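Coenzyme A transferase (Yersinia pestis, PDB 3QLI) binds coenzyme A and probably transfers it from an acyl-CoA to a carboxylic acid such as acetate. Local coordinates at residues 67-72 with 93-98; 232-237 with 254-259. One frame throughout, in Å; residues are numbered along the deposited sequence.

Contact 1 of 2, residues 67-72 with 93-98; sequences IGDLRV and RIKPYS
Leu70 O takes the backbone N-H of Lys95 at 2.7 Å (N to O), and the CA of Ile94 adds a C-H...O contact to the same oxygen, so two neighbouring residues close on one carbonyl. The ladder runs on in parallel register, with Leu70 N bonded to Arg93 O, Val72 N to Lys95 O at 2.9 Å and Tyr97 N to Val72 O. Just before strand 94-98, Arg93 reaches back to the loop: its extended chain brings NH1 to Ile67 O at 2.9 Å; the oxygen lies near the guanidinium plane, while NH1 sits well above the carbonyl plane and not on a lone pair.

On the face bearing Arg71, the arginine lies over the Tyr97 ring. With CG beside the backbone N (chi1 -69°) and the rest stretched out, its CD sits 3.7 Å from the ring centroid, a CH-pi contact nearly along the ring normal. The guanidinium continues almost parallel to the ring, planes 15° apart, and passes over the phenol oxygen. Arg71 NE comes within 3.1 Å of Tyr97 OH, but the angle is too poor for a hydrogen bond; NH1 instead makes a salt bridge to Glu428 of the second subunit and a hydrogen bond to Tyr73 OH. The other face is apolar: Val72 CG2 meets Ile94 CG2 at 3.7 Å, while Leu70 and Ile94 pack on helix 52-63. Strands 70-74 and 94-98 with helix 79-83 form a beta-alpha-beta unit at one end of the parallel sheet, whose strand 94-98 also bonds through Pro96 and Ser98 to Asn122 and Val124.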
ATOM      1  N   ILE A  67      37.938  10.662  -9.620  1.00 20.31           N
ATOM      2  CA  ILE A  67      36.713  10.916  -8.863  1.00 20.33           C
ATOM      3  C   ILE A  67      36.493   9.789  -7.878  1.00 22.27           C
ATOM      4  O   ILE A  67      36.947   8.667  -8.101  1.00 22.43           O
ATOM      5  CB  ILE A  67      35.460  11.078  -9.780  1.00 22.19           C
ATOM      6  CG1 ILE A  67      34.257  11.601  -8.974  1.00 19.47           C
ATOM      7  CG2 ILE A  67      35.114   9.764 -10.466  1.00 18.72           C
ATOM      8  CD1 ILE A  67      33.103  12.052  -9.841  1.00 22.50           C
ATOM      9  N   GLY A  68      35.806  10.096  -6.781  1.00 20.06           N
ATOM     10  CA  GLY A  68      35.517   9.100  -5.775  1.00 19.95           C
ATOM     11  C   GLY A  68      34.279   9.425  -4.973  1.00 18.45           C
ATOM     12  O   GLY A  68      33.723  10.521  -5.084  1.00 17.00           O
ATOM     13  N   ASP A  69      33.865   8.460  -4.158  1.00 15.68           N
ATOM     14  CA  ASP A  69      32.699   8.578  -3.300  1.00 17.51           C
ATOM     15  C   ASP A  69      31.508   9.157  -4.043  1.00 16.06           C
ATOM     16  O   ASP A  69      30.786   9.999  -3.515  1.00 17.78           O
ATOM     17  CB  ASP A  69      32.991   9.418  -2.046  1.00 18.37           C
ATOM     18  CG  ASP A  69      31.924   9.242  -0.984  1.00 26.90           C
ATOM     19  OD1 ASP A  69      31.310   8.148  -0.961  1.00 30.15           O
ATOM     20  OD2 ASP A  69      31.672  10.183  -0.196  1.00 24.40           O
ATOM     21  N   LEU A  70      31.305   8.702  -5.273  1.00 17.81           N
ATOM     22  CA  LEU A  70      30.171   9.170  -6.066  1.00 14.74           C
ATOM     23  C   LEU A  70      29.014   8.191  -5.938  1.00 17.57           C
ATOM     24  O   LEU A  70      29.108   7.037  -6.358  1.00 15.36           O
ATOM     25  CB  LEU A  70      30.560   9.336  -7.542  1.00 14.30           C
ATOM     26  CG  LEU A  70      29.439   9.869  -8.451  1.00 15.83           C
ATOM     27  CD1 LEU A  70      29.105  11.318  -8.108  1.00 13.42           C
ATOM     28  CD2 LEU A  70      29.846   9.755  -9.920  1.00 18.90           C
ATOM     29  N   ARG A  71      27.923   8.649  -5.346  1.00 14.09           N
ATOM     30  CA  ARG A  71      26.753   7.796  -5.202  1.00 15.47           C
ATOM     31  C   ARG A  71      25.894   7.981  -6.439  1.00 16.18           C
ATOM     32  O   ARG A  71      25.630   9.112  -6.844  1.00 16.65           O
ATOM     33  CB  ARG A  71      25.956   8.192  -3.973  1.00 16.09           C
ATOM     34  CG  ARG A  71      26.630   7.889  -2.652  1.00 16.84           C
ATOM     35  CD  ARG A  71      25.651   8.140  -1.517  1.00 21.70           C
ATOM     36  NE  ARG A  71      26.233   7.843  -0.213  1.00 19.71           N
ATOM     37  CZ  ARG A  71      25.549   7.877   0.924  1.00 25.69           C
ATOM     38  NH1 ARG A  71      24.260   8.203   0.913  1.00 22.43           N
ATOM     39  NH2 ARG A  71      26.153   7.589   2.071  1.00 25.43           N
ATOM     40  N   VAL A  72      25.459   6.879  -7.045  1.00 13.83           N
ATOM     41  CA  VAL A  72      24.549   6.968  -8.179  1.00 13.10           C
ATOM     42  C   VAL A  72      23.225   6.334  -7.794  1.00 14.55           C
ATOM     43  O   VAL A  72      23.157   5.124  -7.498  1.00 14.52           O
ATOM     44  CB  VAL A  72      25.128   6.288  -9.440  1.00 14.86           C
ATOM     45  CG1 VAL A  72      24.122   6.372 -10.611  1.00 16.71           C
ATOM     46  CG2 VAL A  72      26.465   6.925  -9.815  1.00 18.28           C
ATOM     47  N   ARG A  93      34.760   3.484  -6.185  1.00 21.46           N
ATOM     48  CA  ARG A  93      34.724   4.904  -6.519  1.00 17.74           C
ATOM     49  C   ARG A  93      33.341   5.383  -6.926  1.00 18.11           C
ATOM     50  O   ARG A  93      32.950   6.498  -6.603  1.00 17.43           O
ATOM     51  CB  ARG A  93      35.724   5.211  -7.635  1.00 18.91           C
ATOM     52  CG  ARG A  93      37.184   5.127  -7.165  1.00 20.92           C
ATOM     53  CD  ARG A  93      38.176   5.441  -8.267  1.00 22.71           C
ATOM     54  NE  ARG A  93      39.533   5.440  -7.726  1.00 26.85           N
ATOM     55  CZ  ARG A  93      40.090   6.473  -7.099  1.00 32.01           C
ATOM     56  NH1 ARG A  93      39.416   7.613  -6.939  1.00 25.91           N
ATOM     57  NH2 ARG A  93      41.331   6.371  -6.635  1.00 31.11           N
ATOM     58  N   ILE A  94      32.620   4.551  -7.672  1.00 15.88           N
ATOM     59  CA  ILE A  94      31.245   4.866  -8.055  1.00 17.85           C
ATOM     60  C   ILE A  94      30.346   3.885  -7.329  1.00 18.31           C
ATOM     61  O   ILE A  94      30.380   2.698  -7.610  1.00 18.97           O
ATOM     62  CB  ILE A  94      31.040   4.747  -9.571  1.00 16.77           C
ATOM     63  CG1 ILE A  94      31.972   5.731 -10.292  1.00 19.49           C
ATOM     64  CG2 ILE A  94      29.568   4.996  -9.936  1.00 17.55           C
ATOM     65  CD1 ILE A  94      31.948   5.639 -11.790  1.00 19.29           C
ATOM     66  N   LYS A  95      29.554   4.384  -6.383  1.00 13.67           N
ATOM     67  CA  LYS A  95      28.776   3.515  -5.505  1.00 16.16           C
ATOM     68  C   LYS A  95      27.337   3.360  -6.007  1.00 18.60           C
ATOM     69  O   LYS A  95      26.606   4.344  -6.098  1.00 18.98           O
ATOM     70  CB  LYS A  95      28.738   4.096  -4.089  1.00 17.55           C
ATOM     71  CG  LYS A  95      30.076   4.566  -3.541  1.00 20.13           C
ATOM     72  CD  LYS A  95      31.107   3.456  -3.562  1.00 23.83           C
ATOM     73  CE  LYS A  95      32.361   3.851  -2.797  1.00 30.59           C
ATOM     74  NZ  LYS A  95      32.057   4.168  -1.369  1.00 37.15           N
ATOM     75  N   PRO A  96      26.929   2.127  -6.339  1.00 19.23           N
ATOM     76  CA  PRO A  96      25.550   1.924  -6.795  1.00 17.87           C
ATOM     77  C   PRO A  96      24.586   2.020  -5.630  1.00 17.95           C
ATOM     78  O   PRO A  96      24.629   1.196  -4.711  1.00 17.44           O
ATOM     79  CB  PRO A  96      25.565   0.496  -7.347  1.00 17.32           C
ATOM     80  CG  PRO A  96      27.029   0.213  -7.627  1.00 18.12           C
ATOM     81  CD  PRO A  96      27.756   0.924  -6.533  1.00 18.76           C
ATOM     82  N   TYR A  97      23.747   3.051  -5.659  1.00 16.68           N
ATOM     83  CA  TYR A  97      22.649   3.191  -4.711  1.00 14.57           C
ATOM     84  C   TYR A  97      21.409   2.856  -5.514  1.00 16.43           C
ATOM     85  O   TYR A  97      20.621   3.720  -5.876  1.00 15.70           O
ATOM     86  CB  TYR A  97      22.622   4.607  -4.104  1.00 15.02           C
ATOM     87  CG  TYR A  97      23.550   4.692  -2.904  1.00 17.63           C
ATOM     88  CD1 TYR A  97      23.048   4.881  -1.617  1.00 16.61           C
ATOM     89  CD2 TYR A  97      24.923   4.504  -3.051  1.00 16.19           C
ATOM     90  CE1 TYR A  97      23.892   4.919  -0.515  1.00 19.38           C
ATOM     91  CE2 TYR A  97      25.781   4.528  -1.942  1.00 16.82           C
ATOM     92  CZ  TYR A  97      25.255   4.738  -0.684  1.00 19.52           C
ATOM     93  OH  TYR A  97      26.081   4.772   0.419  1.00 19.65           O
ATOM     94  N   SER A  98      21.291   1.571  -5.822  1.00 16.02           N
ATOM     95  CA  SER A  98      20.289   1.075  -6.748  1.00 15.90           C
ATOM     96  C   SER A  98      18.938   1.111  -6.074  1.00 15.99           C
ATOM     97  O   SER A  98      18.795   0.710  -4.919  1.00 14.42           O
ATOM     98  CB  SER A  98      20.627  -0.364  -7.132  1.00 18.30           C
ATOM     99  OG  SER A  98      22.026  -0.525  -7.289  1.00 19.36           O
TER

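Contact 2 of 2, residues 232-237 with 254-259; sequences VPDGAC and KDRNDL
Arg256 folds back at chi2 (-74°), which carries its NE to Val232 O at 3.1 Å; the oxygen lies close to the guanidinium plane, and the N-H points at it fairly straight (159°). The far end of the group is held too, as NH2 bonds to Ala229 O. On the way, Arg256 CD passes 3.3 Å from Asp234 OD1, and the carboxylate stands nearly perpendicular to the guanidinium. Asn257 gives its backbone N to that same OD1 at 3.1 Å, approaching from above the carboxylate plane. Its side-chain amide crosses the Asp234 carboxylate at a slant, the two planes 31° apart, and its backbone O receives a weak hydrogen bond from Gly235 N. The Asp234 and Gly235 ends of these bonds belong to a type II beta turn, Pro233 to Ala236, which delivers the chain from helix 220-230 into strand 237-240; Gly235 takes its positive-phi position. Asp258 lays its carbonyl against the glycine, O to Gly235 CA 3.3 Å in a nearly straight C-H...O contact, while its carboxylate turns to Thr280. At Leu259 the CD2 methyl fits against the turn, 3.6 Å from Ala236 N and 4.0 Å from Ala236 CB, and the CA contacts Ala236 O just before strand 260-261 begins beside strand 237-240.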
ATOM      1  N   VAL A 232     -10.895  -8.800 -19.958  1.00 20.71           N
ATOM      2  CA  VAL A 232     -10.811  -7.443 -20.493  1.00 19.31           C
ATOM      3  C   VAL A 232     -12.052  -7.105 -21.317  1.00 25.23           C
ATOM      4  O   VAL A 232     -12.284  -7.702 -22.372  1.00 24.45           O
ATOM      5  CB  VAL A 232      -9.575  -7.281 -21.395  1.00 17.81           C
ATOM      6  CG1 VAL A 232      -9.449  -5.850 -21.861  1.00 18.35           C
ATOM      7  CG2 VAL A 232      -8.312  -7.711 -20.645  1.00 15.38           C
ATOM      8  N   PRO A 233     -12.858  -6.143 -20.845  1.00 26.86           N
ATOM      9  CA  PRO A 233     -14.047  -5.725 -21.611  1.00 30.66           C
ATOM     10  C   PRO A 233     -13.713  -4.685 -22.680  1.00 31.78           C
ATOM     11  O   PRO A 233     -12.663  -4.059 -22.579  1.00 27.34           O
ATOM     12  CB  PRO A 233     -14.937  -5.100 -20.542  1.00 30.39           C
ATOM     13  CG  PRO A 233     -13.976  -4.573 -19.516  1.00 27.72           C
ATOM     14  CD  PRO A 233     -12.787  -5.505 -19.522  1.00 21.92           C
ATOM     15  N   ASP A 234     -14.567  -4.494 -23.690  1.00 30.05           N
ATOM     16  CA  ASP A 234     -14.393  -3.315 -24.540  1.00 32.80           C
ATOM     17  C   ASP A 234     -14.346  -2.084 -23.612  1.00 24.41           C
ATOM     18  O   ASP A 234     -14.974  -2.066 -22.554  1.00 24.44           O
ATOM     19  CB  ASP A 234     -15.521  -3.160 -25.573  1.00 31.73           C
ATOM     20  CG  ASP A 234     -15.411  -4.140 -26.753  1.00 37.26           C
ATOM     21  OD1 ASP A 234     -14.290  -4.487 -27.198  1.00 30.84           O
ATOM     22  OD2 ASP A 234     -16.476  -4.550 -27.255  1.00 48.47           O
ATOM     23  N   GLY A 235     -13.589  -1.068 -24.006  1.00 21.88           N
ATOM     24  CA  GLY A 235     -13.513   0.151 -23.228  1.00 21.09           C
ATOM     25  C   GLY A 235     -12.564   0.032 -22.046  1.00 19.27           C
ATOM     26  O   GLY A 235     -12.399   0.989 -21.297  1.00 17.28           O
ATOM     27  N   ALA A 236     -11.945  -1.136 -21.870  1.00 17.62           N
ATOM     28  CA  ALA A 236     -10.963  -1.319 -20.789  1.00 16.57           C
ATOM     29  C   ALA A 236      -9.798  -0.330 -20.903  1.00 15.87           C
ATOM     30  O   ALA A 236      -9.369   0.024 -21.999  1.00 15.63           O
ATOM     31  CB  ALA A 236     -10.442  -2.751 -20.776  1.00 17.35           C
ATOM     32  N   CYS A 237      -9.284   0.112 -19.760  1.00 14.32           N
ATOM     33  CA  CYS A 237      -8.149   1.018 -19.741  1.00 14.27           C
ATOM     34  C   CYS A 237      -6.941   0.240 -19.211  1.00 14.42           C
ATOM     35  O   CYS A 237      -6.857  -0.056 -18.019  1.00 13.38           O
ATOM     36  CB  CYS A 237      -8.463   2.213 -18.842  1.00 15.31           C
ATOM     37  SG  CYS A 237      -7.193   3.493 -18.828  1.00 16.20           S
ATOM     38  N   LYS A 254      -6.580  -7.787 -30.197  1.00 20.42           N
ATOM     39  CA  LYS A 254      -6.670  -7.072 -31.464  1.00 27.21           C
ATOM     40  C   LYS A 254      -8.115  -6.929 -31.962  1.00 29.22           C
ATOM     41  O   LYS A 254      -8.401  -6.105 -32.833  1.00 28.72           O
ATOM     42  CB  LYS A 254      -5.780  -7.709 -32.534  1.00 29.65           C
ATOM     43  CG  LYS A 254      -6.150  -9.130 -32.916  1.00 33.52           C
ATOM     44  CD  LYS A 254      -5.419  -9.535 -34.191  1.00 36.43           C
ATOM     45  CE  LYS A 254      -5.115 -11.020 -34.207  1.00 41.73           C
ATOM     46  NZ  LYS A 254      -4.004 -11.356 -33.272  1.00 45.46           N
ATOM     47  N   ASP A 255      -9.025  -7.713 -31.388  1.00 28.95           N
ATOM     48  CA  ASP A 255     -10.429  -7.691 -31.794  1.00 32.14           C
ATOM     49  C   ASP A 255     -11.278  -6.699 -30.992  1.00 35.66           C
ATOM     50  O   ASP A 255     -12.457  -6.504 -31.297  1.00 36.64           O
ATOM     51  CB  ASP A 255     -11.034  -9.096 -31.686  1.00 35.92           C
ATOM     52  CG  ASP A 255     -10.306 -10.115 -32.554  1.00 43.17           C
ATOM     53  OD1 ASP A 255     -10.017  -9.799 -33.734  1.00 44.78           O
ATOM     54  OD2 ASP A 255     -10.009 -11.226 -32.052  1.00 44.68           O
ATOM     55  N   ARG A 256     -10.685  -6.069 -29.980  1.00 26.07           N
ATOM     56  CA  ARG A 256     -11.424  -5.147 -29.123  1.00 29.92           C
ATOM     57  C   ARG A 256     -11.565  -3.765 -29.760  1.00 25.51           C
ATOM     58  O   ARG A 256     -10.906  -3.448 -30.747  1.00 27.36           O
ATOM     59  CB  ARG A 256     -10.739  -5.004 -27.755  1.00 25.72           C
ATOM     60  CG  ARG A 256     -10.625  -6.291 -26.958  1.00 25.08           C
ATOM     61  CD  ARG A 256     -11.966  -6.722 -26.353  1.00 33.94           C
ATOM     62  NE  ARG A 256     -11.773  -7.841 -25.429  1.00 33.37           N
ATOM     63  CZ  ARG A 256     -11.643  -9.103 -25.825  1.00 35.98           C
ATOM     64  NH1 ARG A 256     -11.701  -9.388 -27.120  1.00 39.75           N
ATOM     65  NH2 ARG A 256     -11.454 -10.074 -24.941  1.00 29.46           N
ATOM     66  N   ASN A 257     -12.432  -2.940 -29.185  1.00 22.99           N
ATOM     67  CA  ASN A 257     -12.546  -1.563 -29.631  1.00 26.46           C
ATOM     68  C   ASN A 257     -12.583  -0.573 -28.465  1.00 22.70           C
ATOM     69  O   ASN A 257     -12.976  -0.915 -27.351  1.00 23.55           O
ATOM     70  CB  ASN A 257     -13.776  -1.376 -30.519  1.00 32.53           C
ATOM     71  CG  ASN A 257     -15.068  -1.580 -29.766  1.00 36.67           C
ATOM     72  OD1 ASN A 257     -15.432  -0.775 -28.903  1.00 41.47           O
ATOM     73  ND2 ASN A 257     -15.780  -2.658 -30.094  1.00 46.03           N
ATOM     74  N   ASP A 258     -12.162   0.653 -28.749  1.00 20.35           N
ATOM     75  CA  ASP A 258     -12.187   1.748 -27.787  1.00 22.69           C
ATOM     76  C   ASP A 258     -11.449   1.462 -26.481  1.00 16.32           C
ATOM     77  O   ASP A 258     -11.825   1.964 -25.425  1.00 17.43           O
ATOM     78  CB  ASP A 258     -13.623   2.195 -27.521  1.00 24.35           C
ATOM     79  CG  ASP A 258     -14.181   3.050 -28.651  1.00 34.28           C
ATOM     80  OD1 ASP A 258     -13.480   3.992 -29.110  1.00 26.84           O
ATOM     81  OD2 ASP A 258     -15.317   2.769 -29.084  1.00 34.97           O
ATOM     82  N   LEU A 259     -10.392   0.666 -26.553  1.00 17.16           N
ATOM     83  CA  LEU A 259      -9.537   0.502 -25.375  1.00 15.71           C
ATOM     84  C   LEU A 259      -8.787   1.798 -25.075  1.00 19.83           C
ATOM     85  O   LEU A 259      -8.597   2.655 -25.955  1.00 15.35           O
ATOM     86  CB  LEU A 259      -8.544  -0.638 -25.572  1.00 14.67           C
ATOM     87  CG  LEU A 259      -9.162  -2.012 -25.829  1.00 15.19           C
ATOM     88  CD1 LEU A 259      -8.089  -3.101 -25.877  1.00 19.13           C
ATOM     89  CD2 LEU A 259     -10.184  -2.330 -24.754  1.00 22.43           C
TER

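The two contacts follow one another along the chain, contact 1 closing well before contact 2 opens, and they lie on opposite sides of the chain's centre, their own centres about 46 Å apart and their nearest atoms about 28 Å. They share no sheet. Contact 1 belongs to the parallel sheet that includes strand 94-98, contact 2 to the mixed sheet; contact 1 pairs two strands directly, whereas contact 2 joins the loops that lead into two neighbouring strands, 237-240 and 260-261. Contact 1 also reaches the second subunit, whereas contact 2 touches no other chain of the assembly and lies away from the coenzyme A sites.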